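Local atomic coordinates of Abbfa_003403 (Acinetobacter baumannii, PDB entry 4ZXH), a protein that is a four-domain nonribosomal peptide synthetase, probably activating an amino acid, condensing it with an acyl partner and releasing the product through its thioesterase domain. Residues P57-L71 / G156-L168. Residues are numbered along the deposited sequence; the frame is centred on the assembly and turned at random.
With PX4 (1,2-dimyristoyl-sn-glycero-3-phosphocholine), chain C.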
loop_
_atom_site.group_PDB
_atom_site.type_symbol
_atom_site.label_atom_id
_atom_site.label_comp_id
_atom_site.label_asym_id
_atom_site.label_seq_id
_atom_site.Cartn_x
_atom_site.Cartn_y
_atom_site.Cartn_z
ATOM N N PRO A 57 37.433 -23.815 -24.455
ATOM C CA PRO A 57 36.183 -23.236 -23.958
ATOM C C PRO A 57 35.102 -23.083 -25.038
ATOM O O PRO A 57 33.986 -23.542 -24.810
ATOM C CB PRO A 57 36.631 -21.881 -23.414
ATOM C CG PRO A 57 38.010 -22.127 -22.970
ATOM C CD PRO A 57 38.595 -23.018 -24.025
ATOM N N ILE A 58 35.426 -22.484 -26.181
ATOM C CA ILE A 58 34.479 -22.406 -27.292
ATOM C C ILE A 58 34.023 -23.808 -27.747
ATOM O O ILE A 58 32.828 -24.037 -27.924
ATOM C CB ILE A 58 35.078 -21.656 -28.509
ATOM C CG1 ILE A 58 35.502 -20.234 -28.138
ATOM C CG2 ILE A 58 34.064 -21.572 -29.629
ATOM C CD1 ILE A 58 34.343 -19.302 -27.904
ATOM N N GLU A 59 34.961 -24.739 -27.938
ATOM C CA GLU A 59 34.599 -26.102 -28.361
ATOM C C GLU A 59 33.615 -26.772 -27.389
ATOM O O GLU A 59 32.675 -27.451 -27.809
ATOM C CB GLU A 59 35.834 -26.995 -28.497
ATOM C CG GLU A 59 36.904 -26.489 -29.432
ATOM C CD GLU A 59 38.060 -27.484 -29.583
ATOM O OE1 GLU A 59 38.007 -28.569 -28.949
ATOM O OE2 GLU A 59 39.024 -27.176 -30.324
ATOM N N ILE A 60 33.849 -26.587 -26.095
ATOM C CA ILE A 60 33.043 -27.239 -25.072
ATOM C C ILE A 60 31.680 -26.556 -24.962
ATOM O O ILE A 60 30.653 -27.225 -24.876
ATOM C CB ILE A 60 33.770 -27.232 -23.711
ATOM C CG1 ILE A 60 34.961 -28.187 -23.754
ATOM C CG2 ILE A 60 32.823 -27.609 -22.583
ATOM C CD1 ILE A 60 36.004 -27.914 -22.686
ATOM N N LEU A 61 31.684 -25.224 -24.979
ATOM C CA LEU A 61 30.458 -24.439 -25.090
ATOM C C LEU A 61 29.530 -24.956 -26.193
ATOM O O LEU A 61 28.356 -25.234 -25.948
ATOM C CB LEU A 61 30.787 -22.966 -25.355
ATOM C CG LEU A 61 29.549 -22.097 -25.605
ATOM C CD1 LEU A 61 28.661 -22.105 -24.398
ATOM C CD2 LEU A 61 29.916 -20.684 -25.993
ATOM N N GLU A 62 30.062 -25.078 -27.404
ATOM C CA GLU A 62 29.283 -25.540 -28.550
ATOM C C GLU A 62 28.752 -26.953 -28.364
ATOM O O GLU A 62 27.667 -27.277 -28.847
ATOM C CB GLU A 62 30.118 -25.469 -29.831
ATOM C CG GLU A 62 30.126 -24.087 -30.475
ATOM C CD GLU A 62 31.051 -23.997 -31.684
ATOM O OE1 GLU A 62 31.910 -24.889 -31.869
ATOM O OE2 GLU A 62 30.914 -23.030 -32.460
ATOM N N ALA A 63 29.514 -27.789 -27.663
ATOM C CA ALA A 63 29.129 -29.186 -27.443
ATOM C C ALA A 63 28.013 -29.288 -26.411
ATOM O O ALA A 63 27.089 -30.097 -26.552
ATOM C CB ALA A 63 30.322 -29.996 -27.003
ATOM N N VAL A 64 28.110 -28.457 -25.376
ATOM C CA VAL A 64 27.118 -28.443 -24.326
ATOM C C VAL A 64 25.776 -27.934 -24.860
ATOM O O VAL A 64 24.746 -28.592 -24.676
ATOM C CB VAL A 64 27.570 -27.585 -23.134
ATOM C CG1 VAL A 64 26.388 -27.281 -22.252
ATOM C CG2 VAL A 64 28.609 -28.318 -22.327
ATOM N N MET A 65 25.798 -26.779 -25.528
ATOM C CA MET A 65 24.601 -26.191 -26.131
ATOM C C MET A 65 23.849 -27.169 -27.048
ATOM O O MET A 65 22.619 -27.169 -27.105
ATOM C CB MET A 65 24.977 -24.935 -26.927
ATOM C CG MET A 65 24.993 -23.624 -26.144
ATOM S SD MET A 65 25.246 -22.222 -27.267
ATOM C CE MET A 65 23.685 -22.291 -28.151
ATOM N N HIS A 66 24.605 -27.981 -27.777
ATOM C CA HIS A 66 24.059 -28.983 -28.690
ATOM C C HIS A 66 23.447 -30.174 -27.957
ATOM O O HIS A 66 22.420 -30.700 -28.374
ATOM C CB HIS A 66 25.160 -29.476 -29.635
ATOM C CG HIS A 66 24.724 -30.568 -30.559
ATOM N ND1 HIS A 66 24.724 -31.897 -30.192
ATOM C CD2 HIS A 66 24.276 -30.530 -31.836
ATOM C CE1 HIS A 66 24.299 -32.633 -31.203
ATOM N NE2 HIS A 66 24.018 -31.828 -32.212
ATOM N N ASP A 67 24.090 -30.597 -26.870
ATOM C CA ASP A 67 23.669 -31.785 -26.137
ATOM C C ASP A 67 22.472 -31.574 -25.201
ATOM O O ASP A 67 21.770 -32.533 -24.868
ATOM C CB ASP A 67 24.840 -32.336 -25.324
ATOM C CG ASP A 67 25.887 -33.028 -26.186
ATOM O OD1 ASP A 67 25.628 -33.287 -27.381
ATOM O OD2 ASP A 67 26.973 -33.333 -25.652
ATOM N N TYR A 68 22.248 -30.332 -24.776
ATOM C CA TYR A 68 21.181 -30.017 -23.825
ATOM C C TYR A 68 20.217 -28.976 -24.406
ATOM O O TYR A 68 20.438 -27.769 -24.286
ATOM C CB TYR A 68 21.775 -29.527 -22.493
ATOM C CG TYR A 68 22.792 -30.490 -21.919
ATOM C CD1 TYR A 68 22.531 -31.866 -21.871
ATOM C CD2 TYR A 68 24.026 -30.039 -21.453
ATOM C CE1 TYR A 68 23.463 -32.762 -21.356
ATOM C CE2 TYR A 68 24.974 -30.928 -20.941
ATOM C CZ TYR A 68 24.690 -32.289 -20.896
ATOM O OH TYR A 68 25.634 -33.168 -20.387
ATOM N N PRO A 69 19.140 -29.454 -25.052
ATOM C CA PRO A 69 18.161 -28.593 -25.730
ATOM C C PRO A 69 17.574 -27.502 -24.831
ATOM O O PRO A 69 17.183 -26.457 -25.338
ATOM C CB PRO A 69 17.081 -29.576 -26.162
ATOM C CG PRO A 69 17.819 -30.872 -26.335
ATOM C CD PRO A 69 18.840 -30.886 -25.242
ATOM N N LEU A 70 17.530 -27.734 -23.523
ATOM C CA LEU A 70 17.029 -26.736 -22.584
ATOM C C LEU A 70 17.734 -25.408 -22.780
ATOM O O LEU A 70 17.109 -24.358 -22.736
ATOM C CB LEU A 70 17.207 -27.213 -21.140
ATOM C CG LEU A 70 16.623 -26.340 -20.025
ATOM C CD1 LEU A 70 15.137 -26.163 -20.187
ATOM C CD2 LEU A 70 16.869 -26.995 -18.705
ATOM N N LEU A 71 19.036 -25.469 -23.031
ATOM C CA LEU A 71 19.851 -24.280 -23.198
ATOM C C LEU A 71 19.500 -23.453 -24.438
ATOM O O LEU A 71 20.017 -22.354 -24.606
ATOM C CB LEU A 71 21.327 -24.676 -23.239
ATOM C CG LEU A 71 21.928 -25.134 -21.903
ATOM C CD1 LEU A 71 23.390 -25.468 -22.033
ATOM C CD2 LEU A 71 21.746 -24.056 -20.842
ATOM N N GLY A 156 23.976 -27.740 -10.540
ATOM C CA GLY A 156 24.967 -28.693 -10.094
ATOM C C GLY A 156 25.166 -29.810 -11.097
ATOM O O GLY A 156 26.277 -30.245 -11.334
ATOM N N LEU A 157 24.073 -30.281 -11.678
ATOM C CA LEU A 157 24.155 -31.265 -12.731
ATOM C C LEU A 157 25.001 -30.727 -13.877
ATOM O O LEU A 157 25.789 -31.444 -14.483
ATOM C CB LEU A 157 22.763 -31.626 -13.228
ATOM C CG LEU A 157 21.913 -32.524 -12.339
ATOM C CD1 LEU A 157 20.568 -32.727 -13.008
ATOM C CD2 LEU A 157 22.594 -33.851 -12.139
ATOM N N LEU A 158 24.837 -29.446 -14.162
ATOM C CA LEU A 158 25.481 -28.863 -15.313
ATOM C C LEU A 158 26.931 -28.553 -14.979
ATOM O O LEU A 158 27.849 -28.859 -15.755
ATOM C CB LEU A 158 24.724 -27.627 -15.744
ATOM C CG LEU A 158 25.004 -27.125 -17.149
ATOM C CD1 LEU A 158 25.101 -28.293 -18.103
ATOM C CD2 LEU A 158 23.866 -26.180 -17.548
ATOM N N LEU A 159 27.128 -27.982 -13.795
ATOM C CA LEU A 159 28.459 -27.689 -13.263
ATOM C C LEU A 159 29.360 -28.923 -13.230
ATOM O O LEU A 159 30.527 -28.875 -13.621
ATOM C CB LEU A 159 28.337 -27.110 -11.862
ATOM C CG LEU A 159 29.632 -26.882 -11.096
ATOM C CD1 LEU A 159 30.597 -26.059 -11.933
ATOM C CD2 LEU A 159 29.327 -26.182 -9.779
ATOM N N ARG A 160 28.820 -30.037 -12.761
ATOM C CA ARG A 160 29.639 -31.211 -12.636
ATOM C C ARG A 160 30.007 -31.714 -14.028
ATOM O O ARG A 160 31.169 -31.972 -14.313
ATOM C CB ARG A 160 28.939 -32.300 -11.832
ATOM C CG ARG A 160 29.876 -33.487 -11.584
ATOM C CD ARG A 160 29.384 -34.516 -10.593
ATOM N NE ARG A 160 30.558 -35.293 -10.225
ATOM C CZ ARG A 160 31.355 -34.992 -9.202
ATOM N NH1 ARG A 160 31.071 -33.947 -8.417
ATOM N NH2 ARG A 160 32.435 -35.733 -8.967
ATOM N N ASP A 161 29.016 -31.823 -14.902
ATOM C CA ASP A 161 29.262 -32.242 -16.273
ATOM C C ASP A 161 30.302 -31.374 -16.986
ATOM O O ASP A 161 31.241 -31.894 -17.580
ATOM C CB ASP A 161 27.964 -32.226 -17.061
ATOM C CG ASP A 161 28.062 -32.987 -18.360
ATOM O OD1 ASP A 161 28.128 -34.246 -18.317
ATOM O OD2 ASP A 161 28.047 -32.322 -19.418
ATOM N N VAL A 162 30.153 -30.055 -16.921
ATOM C CA VAL A 162 31.066 -29.192 -17.658
ATOM C C VAL A 162 32.476 -29.246 -17.067
ATOM O O VAL A 162 33.470 -29.164 -17.790
ATOM C CB VAL A 162 30.548 -27.756 -17.692
ATOM C CG1 VAL A 162 31.556 -26.829 -18.357
ATOM C CG2 VAL A 162 29.249 -27.725 -18.450
ATOM N N SER A 163 32.565 -29.424 -15.756
ATOM C CA SER A 163 33.853 -29.599 -15.108
ATOM C C SER A 163 34.585 -30.856 -15.597
ATOM O O SER A 163 35.806 -30.858 -15.745
ATOM C CB SER A 163 33.657 -29.658 -13.600
ATOM O OG SER A 163 33.380 -28.370 -13.078
ATOM N N LYS A 164 33.842 -31.931 -15.836
ATOM C CA LYS A 164 34.444 -33.141 -16.359
ATOM C C LYS A 164 34.980 -32.884 -17.765
ATOM O O LYS A 164 36.087 -33.313 -18.116
ATOM C CB LYS A 164 33.444 -34.300 -16.379
ATOM C CG LYS A 164 34.036 -35.587 -16.959
ATOM C CD LYS A 164 33.010 -36.698 -17.049
ATOM C CE LYS A 164 31.807 -36.282 -17.905
ATOM N NZ LYS A 164 30.747 -37.345 -17.983
ATOM N N ARG A 165 34.190 -32.191 -18.575
ATOM C CA ARG A 165 34.602 -31.902 -19.936
ATOM C C ARG A 165 35.886 -31.090 -19.932
ATOM O O ARG A 165 36.714 -31.221 -20.834
ATOM C CB ARG A 165 33.507 -31.164 -20.688
ATOM C CG ARG A 165 32.246 -31.975 -20.913
ATOM C CD ARG A 165 31.200 -31.083 -21.530
ATOM N NE ARG A 165 29.880 -31.690 -21.598
ATOM C CZ ARG A 165 29.279 -32.059 -22.727
ATOM N NH1 ARG A 165 29.890 -31.877 -23.891
ATOM N NH2 ARG A 165 28.060 -32.596 -22.697
ATOM N N PHE A 166 36.062 -30.279 -18.893
ATOM C CA PHE A 166 37.264 -29.460 -18.751
ATOM C C PHE A 166 38.430 -30.162 -18.069
ATOM O O PHE A 166 39.519 -29.599 -17.999
ATOM C CB PHE A 166 36.950 -28.178 -17.990
ATOM C CG PHE A 166 36.473 -27.066 -18.869
ATOM C CD1 PHE A 166 37.370 -26.349 -19.643
ATOM C CD2 PHE A 166 35.131 -26.734 -18.924
ATOM C CE1 PHE A 166 36.939 -25.325 -20.456
ATOM C CE2 PHE A 166 34.691 -25.719 -19.735
ATOM C CZ PHE A 166 35.594 -25.005 -20.497
ATOM N N GLY A 167 38.211 -31.379 -17.578
ATOM C CA GLY A 167 39.255 -32.117 -16.888
ATOM C C GLY A 167 39.445 -31.832 -15.403
ATOM O O GLY A 167 40.521 -32.084 -14.862
ATOM N N LEU A 168 38.407 -31.331 -14.736
ATOM C CA LEU A 168 38.492 -30.979 -13.314
ATOM C C LEU A 168 38.033 -32.084 -12.348
ATOM O O LEU A 168 38.502 -32.155 -11.218
ATOM C CB LEU A 168 37.690 -29.707 -13.049
ATOM C CG LEU A 168 38.284 -28.482 -13.727
ATOM C CD1 LEU A 168 37.333 -27.324 -13.653
ATOM C CD2 LEU A 168 39.586 -28.139 -13.052
HETATM O O1 PX4 C . 40.212 -14.275 -26.294
HETATM O O2 PX4 C . 41.974 -13.832 -24.424
HETATM P P1 PX4 C . 41.182 -14.808 -25.262
HETATM O O3 PX4 C . 42.207 -15.861 -25.935
HETATM C C1 PX4 C . 42.651 -15.802 -27.292
HETATM C C2 PX4 C . 43.802 -16.798 -27.466
HETATM N N1 PX4 C . 44.195 -16.997 -28.879
HETATM C C3 PX4 C . 44.130 -15.729 -29.626
HETATM C C4 PX4 C . 45.574 -17.514 -28.925
HETATM C C5 PX4 C . 43.311 -17.989 -29.508
HETATM O O4 PX4 C . 40.395 -15.814 -24.269
HETATM C C6 PX4 C . 40.381 -15.690 -22.843
HETATM C C7 PX4 C . 39.065 -16.261 -22.327
HETATM C C8 PX4 C . 38.049 -15.977 -23.431
HETATM O O5 PX4 C . 36.761 -16.466 -23.068
HETATM C C9 PX4 C . 35.839 -16.994 -24.067
HETATM O O6 PX4 C . 36.213 -17.181 -25.211
HETATM C C10 PX4 C . 34.422 -17.319 -23.670
HETATM C C11 PX4 C . 34.229 -18.821 -23.512
HETATM C C12 PX4 C . 33.733 -19.123 -22.106
HETATM C C13 PX4 C . 32.739 -20.274 -22.157
HETATM C C14 PX4 C . 33.183 -21.400 -21.238
HETATM C C15 PX4 C . 32.420 -22.658 -21.612
HETATM C C16 PX4 C . 31.651 -23.172 -20.411
HETATM C C17 PX4 C . 30.685 -24.265 -20.829
HETATM C C18 PX4 C . 29.333 -23.662 -21.207
HETATM C C19 PX4 C . 28.286 -23.889 -20.129
HETATM C C20 PX4 C . 27.163 -22.867 -20.270
HETATM C C21 PX4 C . 26.043 -23.148 -19.268
HETATM C C22 PX4 C . 25.289 -21.892 -18.860
HETATM O O7 PX4 C . 39.164 -17.675 -22.093
HETATM C C23 PX4 C . 38.616 -18.087 -20.794
HETATM O O8 PX4 C . 38.610 -17.258 -19.904
HETATM C C24 PX4 C . 38.052 -19.494 -20.574
HETATM C C25 PX4 C . 37.540 -19.800 -19.156
HETATM C C26 PX4 C . 36.822 -21.159 -19.057
HETATM C C27 PX4 C . 36.213 -21.433 -17.668
HETATM C C28 PX4 C . 35.539 -22.802 -17.532
HETATM C C29 PX4 C . 34.932 -23.062 -16.142
HETATM C C30 PX4 C . 34.314 -24.461 -15.998
HETATM C C31 PX4 C . 33.107 -24.580 -15.035
HETATM C C32 PX4 C . 31.818 -24.068 -15.696
HETATM C C33 PX4 C . 30.493 -24.558 -15.096
HETATM C C34 PX4 C . 29.327 -23.642 -15.483
HETATM C C35 PX4 C . 27.955 -24.311 -15.606
HETATM C C36 PX4 C . 26.939 -23.709 -14.647
#
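Arg165 reaches across from helix 156-165 to Asp67 on the last turn of helix 57-67, where its NH2 gives a nearly straight bond (169°) to OD2 at 3.2 Å. That oxygen uses its anti lone pair and lies in the guanidinium plane. One turn earlier on its own helix, Asp161 OD2 takes NE, at 2.9 Å, and NH2 side-on. Tyr68 OH donates to this same Asp161 OD2 over 2.7 Å, from above the carboxylate plane. Three donors thus converge on one oxygen of a buried aspartate and probably stabilise its negative charge. Arginine suits this centre because its flat group can serve two carboxylates at its edge and still offer a face to carbon: Val64 CG2 lies over that face, 3.7 Å from NE. The side chain packs as a knob among Ile60, Ala63, Val64 and Asp67.

Around Pro57 and Ile60 the contact is largely apolar. Branched Ile60 serves two neighbours: CG2 meets the Arg165 chain, while CG1 lies anti to the carbonyl carbon and the chain runs on extended, bringing CD1 over the Phe166 ring, 3.5 Å from the centroid and 11° off the normal, a CH-pi contact. Phenylalanine has two flat apolar faces, and the other receives lipid carbon C28. Further along, beside the polar network, Val64 CG2 and Val162 CG2 meet at 4.0 Å; tyrosine suits position 68 because its ring packs on Leu158 CD1 while its hydroxyl reaches Asp161.

The segment axes cross at 137°, nearer antiparallel than parallel, with a closest approach of 10.9 Å. Pro57, Leu61, Leu159, Val162 and Phe166 line the lipid's acyl chains and Ile58 CD1 lies beside its ester oxygen O6, making this helix pair a wall of the condensation domain's hydrophobic lipid pocket.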